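Inactivation-no-after-potential D protein (Drosophila melanogaster, PDB 2QKV) is a PDZ-domain scaffolding protein of visual signal transduction, whose fifth PDZ domain probably helps organise G protein-coupled signalling components at the membrane. Local coordinates at residues Asn29-Thr34 / Gly53-Lys58. The protein carries 1 engineered substitution. Numbering follows the deposited sequence.
Sequences NEIGCT and GDIITK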
loop_
_atom_site.group_PDB
_atom_site.type_symbol
_atom_site.label_atom_id
_atom_site.label_comp_id
_atom_site.label_asym_id
_atom_site.label_seq_id
_atom_site.Cartn_x
_atom_site.Cartn_y
_atom_site.Cartn_z
ATOM N N ASN A 29 -0.955 7.852 5.822
ATOM C CA ASN A 29 -1.599 7.488 4.574
ATOM C C ASN A 29 -0.573 7.592 3.456
ATOM O O ASN A 29 0.570 8.019 3.687
ATOM C CB ASN A 29 -2.880 8.311 4.314
ATOM C CG ASN A 29 -2.634 9.792 4.172
ATOM O OD1 ASN A 29 -3.172 10.602 4.938
ATOM N ND2 ASN A 29 -1.854 10.163 3.184
ATOM N N GLU A 30 -0.946 7.188 2.245
ATOM C CA GLU A 30 0.003 7.195 1.150
ATOM C C GLU A 30 0.656 8.523 0.802
ATOM O O GLU A 30 1.810 8.533 0.369
ATOM C CB GLU A 30 -0.630 6.588 -0.103
ATOM C CG GLU A 30 -0.648 5.056 -0.113
ATOM C CD GLU A 30 0.741 4.441 0.055
ATOM O OE1 GLU A 30 1.713 4.944 -0.552
ATOM O OE2 GLU A 30 0.857 3.435 0.790
ATOM N N ILE A 31 -0.047 9.635 0.980
ATOM C CA ILE A 31 0.585 10.906 0.633
ATOM C C ILE A 31 1.208 11.674 1.797
ATOM O O ILE A 31 1.956 12.614 1.577
ATOM C CB ILE A 31 -0.364 11.873 -0.142
ATOM C CG1 ILE A 31 -1.395 12.500 0.781
ATOM C CG2 ILE A 31 -1.042 11.131 -1.287
ATOM C CD1 ILE A 31 -2.051 13.744 0.158
ATOM N N GLY A 32 0.927 11.272 3.028
ATOM C CA GLY A 32 1.503 11.986 4.152
ATOM C C GLY A 32 0.814 11.594 5.432
ATOM O O GLY A 32 0.270 10.497 5.553
ATOM N N CYS A 33 0.824 12.506 6.389
ATOM C CA CYS A 33 0.192 12.248 7.673
ATOM C C CYS A 33 -0.984 13.165 7.936
ATOM O O CYS A 33 -0.832 14.387 7.992
ATOM C CB CYS A 33 1.203 12.400 8.805
ATOM S SG CYS A 33 2.430 11.084 8.878
ATOM N N THR A 34 -2.165 12.579 8.087
ATOM C CA THR A 34 -3.360 13.361 8.362
ATOM C C THR A 34 -3.376 13.783 9.817
ATOM O O THR A 34 -3.008 13.019 10.712
ATOM C CB THR A 34 -4.653 12.557 8.079
ATOM O OG1 THR A 34 -4.749 12.298 6.676
ATOM C CG2 THR A 34 -5.898 13.334 8.530
ATOM N N GLY A 53 -7.830 17.244 9.748
ATOM C CA GLY A 53 -8.040 16.758 8.396
ATOM C C GLY A 53 -6.950 17.182 7.433
ATOM O O GLY A 53 -6.800 16.578 6.371
ATOM N N ASP A 54 -6.187 18.211 7.779
ATOM C CA ASP A 54 -5.110 18.632 6.886
ATOM C C ASP A 54 -4.094 17.496 6.816
ATOM O O ASP A 54 -3.942 16.727 7.771
ATOM C CB ASP A 54 -4.409 19.890 7.400
ATOM C CG ASP A 54 -5.243 21.151 7.222
ATOM O OD1 ASP A 54 -6.268 21.103 6.508
ATOM O OD2 ASP A 54 -4.836 22.189 7.799
ATOM N N ILE A 55 -3.391 17.388 5.688
ATOM C CA ILE A 55 -2.410 16.333 5.504
ATOM C C ILE A 55 -1.020 16.926 5.331
ATOM O O ILE A 55 -0.778 17.685 4.382
ATOM C CB ILE A 55 -2.723 15.468 4.256
ATOM C CG1 ILE A 55 -4.145 14.916 4.354
ATOM C CG2 ILE A 55 -1.708 14.330 4.153
ATOM C CD1 ILE A 55 -4.557 14.084 3.159
ATOM N N ILE A 56 -0.126 16.591 6.261
ATOM C CA ILE A 56 1.252 17.068 6.201
ATOM C C ILE A 56 1.966 16.145 5.214
ATOM O O ILE A 56 2.021 14.926 5.419
ATOM C CB ILE A 56 1.904 16.990 7.599
ATOM C CG1 ILE A 56 1.095 17.853 8.580
ATOM C CG2 ILE A 56 3.358 17.460 7.526
ATOM C CD1 ILE A 56 1.431 17.646 10.067
ATOM N N THR A 57 2.530 16.738 4.159
ATOM C CA THR A 57 3.186 15.979 3.093
ATOM C C THR A 57 4.712 16.057 3.020
ATOM O O THR A 57 5.342 15.278 2.297
ATOM C CB THR A 57 2.603 16.387 1.725
ATOM O OG1 THR A 57 2.763 17.803 1.556
ATOM C CG2 THR A 57 1.121 16.060 1.673
ATOM N N LYS A 58 5.301 17.017 3.728
ATOM C CA LYS A 58 6.756 17.147 3.767
ATOM C C LYS A 58 7.121 17.673 5.151
ATOM O O LYS A 58 6.457 18.552 5.679
ATOM C CB LYS A 58 7.274 18.094 2.674
ATOM C CG LYS A 58 8.804 18.084 2.561
ATOM C CD LYS A 58 9.321 18.790 1.319
ATOM C CE LYS A 58 9.022 17.979 0.069
ATOM N NZ LYS A 58 9.748 18.483 -1.139
HETATM O O HOH W 1 -7.055 13.922 5.814
#
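C33 and I56 form an antiparallel hydrogen-bonded pair: C33 N reaches I56 O at 2.9 Å, nearly straight (164°), and I56 N returns a bond to C33 O at 2.9 Å, from above that carbonyl's plane. Just before this pair, G32 CA lies 3.2 Å from I56 O in a CA-H...O contact; a beta carbon on G32 would collide with that oxygen. I55 and T34 form the neighbouring non-hydrogen-bonded pair (CA-CA 4.2 Å). With I55 CG1 beside the backbone N (chi1 -55°), CG2 swings anti to that N and meets I31 CG1 at 3.8 Å, the two side chains crossing at about a right angle, while I55 CG1 passes 3.6 Å from T34 OG1. The pairing joins strands 33-38 and 55-59 in the antiparallel sheet of the PDZ fold. Cutting I55 back to an alanine removes CG1, CG2 and CD1, and is likely to leave a gap against I31 and beside T34 OG1. On the opposite face, C33 and I56 pack against helix 69-77, C33 touching S72, the engineered serine in place of a cysteine, and I56 touching F76. One water donates to both T34 OG1 (2.9 Å) and G53 O (2.7 Å), linking T34 to the loop before strand 55-59.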